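Local coordinates for LanC-like protein GCR2 (Arabidopsis thaliana, PDB 3T33) that binds a zinc ion as a member of the LanC-like protein family and may play a role in abscisic acid signalling, at residues 9-15 with 322-328; 135-139 with 183-188. All coordinates share one frame; numbering follows the deposited sequence.

Contact 1 of 2, residues 9-15 with 322-328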
ATOM      1  N   ARG A   9      19.012   0.896   5.685  1.00 47.09           N
ATOM      2  CA  ARG A   9      19.474   2.221   6.216  1.00 47.50           C
ATOM      3  C   ARG A   9      18.404   3.321   6.106  1.00 46.25           C
ATOM      4  O   ARG A   9      17.669   3.400   5.110  1.00 46.13           O
ATOM      5  CB  ARG A   9      20.767   2.707   5.533  1.00 48.46           C
ATOM      6  CG  ARG A   9      21.543   3.736   6.362  1.00 50.91           C
ATOM      7  CD  ARG A   9      22.564   3.067   7.221  1.00 59.21           C
ATOM      8  NE  ARG A   9      22.492   3.484   8.627  1.00 63.83           N
ATOM      9  CZ  ARG A   9      22.058   2.705   9.625  1.00 66.21           C
ATOM     10  NH1 ARG A   9      21.627   1.471   9.379  1.00 66.63           N
ATOM     11  NH2 ARG A   9      22.053   3.148  10.883  1.00 66.27           N
ATOM     12  N   PHE A  10      18.395   4.180   7.132  1.00 44.03           N
ATOM     13  CA  PHE A  10      17.414   5.211   7.352  1.00 42.97           C
ATOM     14  C   PHE A  10      18.142   6.453   7.766  1.00 42.00           C
ATOM     15  O   PHE A  10      19.210   6.386   8.336  1.00 41.39           O
ATOM     16  CB  PHE A  10      16.471   4.801   8.487  1.00 43.51           C
ATOM     17  CG  PHE A  10      17.186   4.345   9.772  1.00 44.84           C
ATOM     18  CD1 PHE A  10      17.492   5.269  10.783  1.00 42.78           C
ATOM     19  CD2 PHE A  10      17.542   2.984   9.960  1.00 46.53           C
ATOM     20  CE1 PHE A  10      18.115   4.888  11.977  1.00 42.69           C
ATOM     21  CE2 PHE A  10      18.201   2.565  11.149  1.00 48.14           C
ATOM     22  CZ  PHE A  10      18.490   3.542  12.178  1.00 46.98           C
ATOM     23  N   PHE A  11      17.562   7.591   7.434  1.00 41.79           N
ATOM     24  CA  PHE A  11      17.857   8.854   8.113  1.00 41.96           C
ATOM     25  C   PHE A  11      17.402   8.774   9.542  1.00 42.07           C
ATOM     26  O   PHE A  11      16.323   8.265   9.842  1.00 42.54           O
ATOM     27  CB  PHE A  11      17.142  10.005   7.431  1.00 40.64           C
ATOM     28  CG  PHE A  11      17.469  10.119   5.996  1.00 40.82           C
ATOM     29  CD1 PHE A  11      18.750  10.515   5.594  1.00 39.67           C
ATOM     30  CD2 PHE A  11      16.514   9.800   5.026  1.00 42.14           C
ATOM     31  CE1 PHE A  11      19.080  10.621   4.226  1.00 40.86           C
ATOM     32  CE2 PHE A  11      16.809   9.915   3.645  1.00 41.69           C
ATOM     33  CZ  PHE A  11      18.094  10.327   3.238  1.00 42.20           C
ATOM     34  N   ARG A  12      18.245   9.245  10.443  1.00 43.25           N
ATOM     35  CA  ARG A  12      17.847   9.325  11.856  1.00 43.60           C
ATOM     36  C   ARG A  12      16.632  10.240  11.984  1.00 41.78           C
ATOM     37  O   ARG A  12      16.606  11.349  11.438  1.00 40.55           O
ATOM     38  CB  ARG A  12      19.013   9.849  12.726  1.00 44.43           C
ATOM     39  CG  ARG A  12      20.128   8.825  12.994  1.00 48.50           C
ATOM     40  CD  ARG A  12      21.434   9.535  13.552  1.00 57.32           C
ATOM     41  NE  ARG A  12      22.045  10.596  12.698  1.00 59.97           N
ATOM     42  CZ  ARG A  12      23.152  10.425  11.954  1.00 62.76           C
ATOM     43  NH1 ARG A  12      23.757   9.234  11.923  1.00 62.14           N
ATOM     44  NH2 ARG A  12      23.652  11.424  11.220  1.00 62.32           N
ATOM     45  N   ASN A  13      15.623   9.754  12.681  1.00 40.45           N
ATOM     46  CA  ASN A  13      14.443  10.572  12.933  1.00 40.51           C
ATOM     47  C   ASN A  13      14.608  11.430  14.177  1.00 40.25           C
ATOM     48  O   ASN A  13      14.335  10.959  15.270  1.00 41.01           O
ATOM     49  CB  ASN A  13      13.186   9.716  13.093  1.00 38.47           C
ATOM     50  CG  ASN A  13      11.925  10.545  13.098  1.00 39.62           C
ATOM     51  OD1 ASN A  13      10.830  10.008  13.205  1.00 41.26           O
ATOM     52  ND2 ASN A  13      12.060  11.869  12.973  1.00 39.49           N
ATOM     53  N   GLU A  14      15.030  12.675  13.997  1.00 40.84           N
ATOM     54  CA  GLU A  14      15.174  13.619  15.093  1.00 42.70           C
ATOM     55  C   GLU A  14      14.033  14.657  15.074  1.00 42.78           C
ATOM     56  O   GLU A  14      14.011  15.609  15.886  1.00 44.05           O
ATOM     57  CB  GLU A  14      16.539  14.346  15.057  1.00 43.17           C
ATOM     58  CG  GLU A  14      17.844  13.487  14.962  1.00 48.95           C
ATOM     59  CD  GLU A  14      18.177  12.602  16.198  1.00 53.08           C
ATOM     60  OE1 GLU A  14      17.436  12.612  17.213  1.00 55.02           O
ATOM     61  OE2 GLU A  14      19.198  11.868  16.133  1.00 58.44           O
ATOM     62  N   MET A  15      13.085  14.490  14.164  1.00 41.73           N
ATOM     63  CA  MET A  15      11.878  15.305  14.197  1.00 41.31           C
ATOM     64  C   MET A  15      11.176  15.285  15.580  1.00 41.27           C
ATOM     65  O   MET A  15      11.170  14.286  16.301  1.00 39.64           O
ATOM     66  CB  MET A  15      10.920  14.875  13.090  1.00 40.85           C
ATOM     67  CG  MET A  15      11.480  15.126  11.707  1.00 39.65           C
ATOM     68  SD  MET A  15      10.268  14.900  10.412  1.00 37.12           S
ATOM     69  CE  MET A  15      10.494  13.140  10.259  1.00 37.81           C
ATOM     70  N   TRP A 322       8.493   4.413  13.286  1.00 36.23           N
ATOM     71  CA  TRP A 322       8.826   5.775  13.701  1.00 37.81           C
ATOM     72  C   TRP A 322      10.327   5.980  13.875  1.00 38.35           C
ATOM     73  O   TRP A 322      10.853   7.036  13.480  1.00 38.95           O
ATOM     74  CB  TRP A 322       8.020   6.207  14.930  1.00 37.07           C
ATOM     75  CG  TRP A 322       8.228   7.613  15.374  1.00 39.89           C
ATOM     76  CD1 TRP A 322       8.687   8.000  16.586  1.00 40.30           C
ATOM     77  CD2 TRP A 322       7.949   8.833  14.640  1.00 37.40           C
ATOM     78  NE1 TRP A 322       8.747   9.364  16.643  1.00 39.17           N
ATOM     79  CE2 TRP A 322       8.293   9.904  15.478  1.00 36.13           C
ATOM     80  CE3 TRP A 322       7.465   9.114  13.347  1.00 36.83           C
ATOM     81  CZ2 TRP A 322       8.152  11.273  15.090  1.00 37.72           C
ATOM     82  CZ3 TRP A 322       7.325  10.482  12.942  1.00 36.81           C
ATOM     83  CH2 TRP A 322       7.666  11.532  13.823  1.00 37.53           C
ATOM     84  N   SER A 323      11.052   5.006  14.424  1.00 38.87           N
ATOM     85  CA  SER A 323      12.489   5.258  14.569  1.00 40.39           C
ATOM     86  C   SER A 323      13.352   4.831  13.404  1.00 40.00           C
ATOM     87  O   SER A 323      14.379   5.466  13.131  1.00 40.88           O
ATOM     88  CB  SER A 323      13.055   4.698  15.881  1.00 42.39           C
ATOM     89  OG  SER A 323      13.264   3.310  15.778  1.00 45.89           O
ATOM     90  N   ARG A 324      12.955   3.801  12.681  1.00 38.81           N
ATOM     91  CA  ARG A 324      13.830   3.326  11.600  1.00 39.32           C
ATOM     92  C   ARG A 324      13.190   3.435  10.210  1.00 38.92           C
ATOM     93  O   ARG A 324      13.800   3.004   9.228  1.00 38.95           O
ATOM     94  CB  ARG A 324      14.239   1.875  11.859  1.00 38.81           C
ATOM     95  CG  ARG A 324      15.126   1.624  13.123  1.00 40.83           C
ATOM     96  CD  ARG A 324      15.059   0.126  13.559  1.00 40.74           C
ATOM     97  NE  ARG A 324      15.682  -0.740  12.560  1.00 39.86           N
ATOM     98  CZ  ARG A 324      15.641  -2.068  12.575  1.00 40.83           C
ATOM     99  NH1 ARG A 324      15.020  -2.748  13.545  1.00 36.44           N
ATOM    100  NH2 ARG A 324      16.256  -2.730  11.605  1.00 43.60           N
ATOM    101  N   GLY A 325      11.986   4.022  10.127  1.00 38.11           N
ATOM    102  CA  GLY A 325      11.149   3.891   8.945  1.00 37.04           C
ATOM    103  C   GLY A 325      11.374   4.980   7.945  1.00 37.47           C
ATOM    104  O   GLY A 325      10.817   4.963   6.849  1.00 37.55           O
ATOM    105  N   LEU A 326      12.182   5.942   8.327  1.00 37.42           N
ATOM    106  CA  LEU A 326      12.545   7.047   7.452  1.00 38.76           C
ATOM    107  C   LEU A 326      13.697   6.664   6.472  1.00 38.77           C
ATOM    108  O   LEU A 326      14.798   7.237   6.479  1.00 39.96           O
ATOM    109  CB  LEU A 326      12.864   8.263   8.324  1.00 38.79           C
ATOM    110  CG  LEU A 326      12.676   9.664   7.759  1.00 40.15           C
ATOM    111  CD1 LEU A 326      11.196   9.994   7.413  1.00 37.89           C
ATOM    112  CD2 LEU A 326      13.264  10.704   8.786  1.00 39.16           C
ATOM    113  N   LEU A 327      13.385   5.697   5.614  1.00 38.26           N
ATOM    114  CA  LEU A 327      14.265   5.075   4.647  1.00 38.25           C
ATOM    115  C   LEU A 327      14.927   6.083   3.717  1.00 38.63           C
ATOM    116  O   LEU A 327      14.319   7.103   3.385  1.00 39.59           O
ATOM    117  CB  LEU A 327      13.400   4.129   3.798  1.00 37.36           C
ATOM    118  CG  LEU A 327      13.210   2.642   4.136  1.00 38.63           C
ATOM    119  CD1 LEU A 327      13.642   2.269   5.537  1.00 36.18           C
ATOM    120  CD2 LEU A 327      11.851   2.089   3.782  1.00 35.55           C
ATOM    121  N   LYS A 328      16.115   5.752   3.216  1.00 38.44           N
ATOM    122  CA  LYS A 328      16.790   6.579   2.213  1.00 39.76           C
ATOM    123  C   LYS A 328      16.285   6.323   0.784  1.00 39.34           C
ATOM    124  O   LYS A 328      17.047   6.404  -0.179  1.00 39.96           O
ATOM    125  CB  LYS A 328      18.304   6.367   2.280  1.00 39.95           C
ATOM    126  CG  LYS A 328      18.911   6.644   3.645  1.00 44.42           C
ATOM    127  CD  LYS A 328      20.406   6.896   3.546  1.00 48.47           C
ATOM    128  CE  LYS A 328      21.118   6.518   4.835  1.00 47.80           C
ATOM    129  NZ  LYS A 328      22.132   7.535   5.227  1.00 46.83           N
TER
HETATM  130  O   HOH W   1      14.361   6.655  10.763  1.00 32.00           O
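Phe11 clasps the 322-328 segment with both its backbone polar groups: its N donates to Leu326 O at 2.9 Å, and a water that donates to Phe11 O also donates to Ser323 O (2.6 Å). This hydrogen bond from Phe11 N is bent, with 137° at the hydrogen. Leu326 is the centre of an inverse gamma turn in the loop that follows helix 308-324, and against it the N-terminal arm forms a single beta bridge, Phe10 with Leu327, completed by a weak bond from Lys328 N to Arg9 O. The two Phe rings each lie against the aliphatic part of a basic residue. Phe10, its CG wedged between backbone N and carbonyl carbon (chi1 51°), lays one ring face against Arg324: Arg324 CA stands 4.1 Å from the Phe10 ring centroid, a CH-pi contact, and Arg324 CG touches Phe10 CE2. Beyond it, the Arg324 guanidinium makes a salt bridge with Asp282. The Phe11 ring takes Lys328 CG over one face in the same way, 3.9 Å from CG to the Phe11 centroid, while Phe365 meets the ring from helix 353-375. Toward the C-terminal end of the arm, Leu326 CD2 meets Met15 CE at 4.0 Å. Leu327 instead turns its CB away from the arm, and its side chain comes to about 5 Å from that of the zinc ligand His334. At the helix end the Asn13 amide stands steeply over the Trp322 indole, the planes 72° apart, while Trp322 NE1 is hydrogen-bonded to Glu17 OE2.

Contact 2 of 2, residues 135-139 with 183-188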
ATOM      1  N   ALA A 135      -9.504  -4.463 -13.309  1.00 30.00           N
ATOM      2  CA  ALA A 135     -10.347  -4.017 -12.204  1.00 29.59           C
ATOM      3  C   ALA A 135     -10.381  -2.498 -12.195  1.00 30.13           C
ATOM      4  O   ALA A 135     -11.436  -1.925 -11.990  1.00 31.36           O
ATOM      5  CB  ALA A 135      -9.852  -4.569 -10.863  1.00 29.32           C
ATOM      6  N   LEU A 136      -9.262  -1.836 -12.495  1.00 30.08           N
ATOM      7  CA  LEU A 136      -9.274  -0.380 -12.574  1.00 30.38           C
ATOM      8  C   LEU A 136     -10.114   0.047 -13.758  1.00 30.08           C
ATOM      9  O   LEU A 136     -10.907   0.958 -13.701  1.00 29.49           O
ATOM     10  CB  LEU A 136      -7.866   0.169 -12.761  1.00 29.69           C
ATOM     11  CG  LEU A 136      -7.453   1.525 -12.187  1.00 31.70           C
ATOM     12  CD1 LEU A 136      -6.243   2.210 -12.858  1.00 27.66           C
ATOM     13  CD2 LEU A 136      -8.568   2.501 -11.826  1.00 28.83           C
ATOM     14  N   GLY A 137      -9.950  -0.627 -14.867  1.00 31.91           N
ATOM     15  CA  GLY A 137     -10.738  -0.289 -16.056  1.00 31.14           C
ATOM     16  C   GLY A 137     -12.193  -0.260 -15.697  1.00 32.31           C
ATOM     17  O   GLY A 137     -12.877   0.717 -16.011  1.00 32.78           O
ATOM     18  N   ALA A 138     -12.672  -1.341 -15.056  1.00 31.03           N
ATOM     19  CA  ALA A 138     -14.086  -1.498 -14.764  1.00 32.15           C
ATOM     20  C   ALA A 138     -14.585  -0.457 -13.741  1.00 31.90           C
ATOM     21  O   ALA A 138     -15.686   0.011 -13.822  1.00 31.03           O
ATOM     22  CB  ALA A 138     -14.376  -2.946 -14.226  1.00 30.89           C
ATOM     23  N   VAL A 139     -13.731  -0.090 -12.795  1.00 32.95           N
ATOM     24  CA  VAL A 139     -14.122   0.868 -11.756  1.00 32.90           C
ATOM     25  C   VAL A 139     -14.150   2.270 -12.366  1.00 33.07           C
ATOM     26  O   VAL A 139     -15.115   3.004 -12.218  1.00 32.97           O
ATOM     27  CB  VAL A 139     -13.211   0.724 -10.490  1.00 33.10           C
ATOM     28  CG1 VAL A 139     -13.474   1.871  -9.528  1.00 34.86           C
ATOM     29  CG2 VAL A 139     -13.483  -0.640  -9.777  1.00 30.98           C
ATOM     30  N   PHE A 183     -11.383  -5.846  -4.407  1.00 29.59           N
ATOM     31  CA  PHE A 183     -11.339  -4.467  -4.813  1.00 31.31           C
ATOM     32  C   PHE A 183     -12.447  -4.125  -5.824  1.00 31.55           C
ATOM     33  O   PHE A 183     -13.192  -3.150  -5.662  1.00 30.90           O
ATOM     34  CB  PHE A 183      -9.958  -4.195  -5.427  1.00 31.01           C
ATOM     35  CG  PHE A 183      -9.848  -2.870  -6.129  1.00 34.30           C
ATOM     36  CD1 PHE A 183     -10.251  -2.742  -7.464  1.00 31.91           C
ATOM     37  CD2 PHE A 183      -9.321  -1.736  -5.452  1.00 33.09           C
ATOM     38  CE1 PHE A 183     -10.144  -1.482  -8.167  1.00 33.19           C
ATOM     39  CE2 PHE A 183      -9.168  -0.476  -6.146  1.00 34.27           C
ATOM     40  CZ  PHE A 183      -9.575  -0.348  -7.506  1.00 32.74           C
ATOM     41  N   LEU A 184     -12.577  -4.948  -6.848  1.00 31.90           N
ATOM     42  CA  LEU A 184     -13.613  -4.741  -7.832  1.00 32.96           C
ATOM     43  C   LEU A 184     -15.007  -4.750  -7.206  1.00 34.29           C
ATOM     44  O   LEU A 184     -15.843  -3.832  -7.465  1.00 34.36           O
ATOM     45  CB  LEU A 184     -13.525  -5.778  -8.945  1.00 32.15           C
ATOM     46  CG  LEU A 184     -14.547  -5.558 -10.047  1.00 35.88           C
ATOM     47  CD1 LEU A 184     -14.492  -4.151 -10.595  1.00 36.83           C
ATOM     48  CD2 LEU A 184     -14.369  -6.566 -11.205  1.00 39.41           C
ATOM     49  N   ASN A 185     -15.272  -5.767  -6.386  1.00 34.12           N
ATOM     50  CA  ASN A 185     -16.610  -5.916  -5.765  1.00 34.92           C
ATOM     51  C   ASN A 185     -16.964  -4.754  -4.788  1.00 34.76           C
ATOM     52  O   ASN A 185     -18.064  -4.221  -4.804  1.00 34.10           O
ATOM     53  CB  ASN A 185     -16.760  -7.317  -5.088  1.00 32.64           C
ATOM     54  CG  ASN A 185     -17.030  -8.497  -6.148  1.00 36.92           C
ATOM     55  OD1 ASN A 185     -16.990  -8.310  -7.370  1.00 40.17           O
ATOM     56  ND2 ASN A 185     -17.331  -9.666  -5.650  1.00 33.28           N
ATOM     57  N   LYS A 186     -16.025  -4.405  -3.933  1.00 35.27           N
ATOM     58  CA  LYS A 186     -16.212  -3.318  -2.977  1.00 37.30           C
ATOM     59  C   LYS A 186     -16.590  -2.014  -3.711  1.00 37.17           C
ATOM     60  O   LYS A 186     -17.597  -1.387  -3.387  1.00 37.95           O
ATOM     61  CB  LYS A 186     -14.894  -3.166  -2.187  1.00 37.43           C
ATOM     62  CG  LYS A 186     -14.724  -1.865  -1.393  1.00 44.27           C
ATOM     63  CD  LYS A 186     -15.047  -2.070   0.101  1.00 51.26           C
ATOM     64  CE  LYS A 186     -14.301  -1.078   1.027  1.00 54.24           C
ATOM     65  NZ  LYS A 186     -14.021  -1.688   2.380  1.00 56.75           N
ATOM     66  N   HIS A 187     -15.811  -1.653  -4.725  1.00 37.50           N
ATOM     67  CA  HIS A 187     -15.999  -0.447  -5.482  1.00 38.79           C
ATOM     68  C   HIS A 187     -17.261  -0.374  -6.305  1.00 39.33           C
ATOM     69  O   HIS A 187     -17.940   0.673  -6.287  1.00 37.49           O
ATOM     70  CB  HIS A 187     -14.792  -0.164  -6.373  1.00 39.26           C
ATOM     71  CG  HIS A 187     -13.611   0.385  -5.631  1.00 44.24           C
ATOM     72  ND1 HIS A 187     -13.155   1.672  -5.814  1.00 45.76           N
ATOM     73  CD2 HIS A 187     -12.820  -0.162  -4.670  1.00 46.00           C
ATOM     74  CE1 HIS A 187     -12.117   1.888  -5.021  1.00 48.73           C
ATOM     75  NE2 HIS A 187     -11.891   0.790  -4.322  1.00 49.19           N
ATOM     76  N   ILE A 188     -17.576  -1.451  -7.047  1.00 39.08           N
ATOM     77  CA  ILE A 188     -18.820  -1.467  -7.811  1.00 39.47           C
ATOM     78  C   ILE A 188     -19.993  -1.589  -6.848  1.00 40.14           C
ATOM     79  O   ILE A 188     -21.090  -1.163  -7.182  1.00 40.52           O
ATOM     80  CB  ILE A 188     -18.926  -2.655  -8.819  1.00 38.42           C
ATOM     81  CG1 ILE A 188     -17.854  -2.618  -9.887  1.00 38.91           C
ATOM     82  CG2 ILE A 188     -20.292  -2.680  -9.482  1.00 40.44           C
ATOM     83  CD1 ILE A 188     -17.541  -1.242 -10.433  1.00 38.69           C
TER
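Val139 is the knob of this contact, set among Phe183, Leu184, His187 and Ile188. Its two methyls divide the work. CG2, anti to the carbonyl carbon, reaches Leu184 CD1 and His187 CB, each at 3.7 Å, and also the ring atom Phe183 CE1; CG1, anti to the backbone N (chi1 170°), lies by His187 ND1; the valine and histidine side chains cross at about a right angle. Phe183 contributes one corner of its ring: CD1 meets Ala135 CB at 3.9 Å, one turn before Val139, and CE1 bridges from there to the valine. Over one face stands His187 of the same helix, its CD2 3.9 Å above the Phe183 plane, toward the rim. This single knob-into-hole joins helices 130-144 and 174-188 of the all-helical LanC-like fold; the axes of the two short segments run nearly parallel, 8° apart, at a closest approach of 9.7 Å. Leu184 slides past Val139 in the opposite direction and rests its CD1 branch against both Val139 CG2 and Ala138 CB, the latter 3.8 Å from Leu184 CD1. Farther along, Ile188 extends CD1 toward the backbone O of Ala138. Helix 84-98 packs beside the seam, Phe92 against Val139 and Tyr89 against Phe183, while Tyr150 of helix 147-158 touches both Ala138 and Ile188.

Contact 2 is nested in the sequence loop that contact 1 closes, yet the two lie on opposite sides of the chain's centre, their own centres about 36 Å apart and their nearest atoms about 23 Å. They share no helix. Contact 1 is partly buried and fixes the irregular N-terminal arm to a helix end and its following turn, the Leu327 side chain lying about 8 Å from the zinc ion; backbone bonds, a water and lysine and arginine chains laid over rings do the joining. Contact 2 is buried, away from the metal site, and joins two regular helices through a valine knob and the apolar side chains round it.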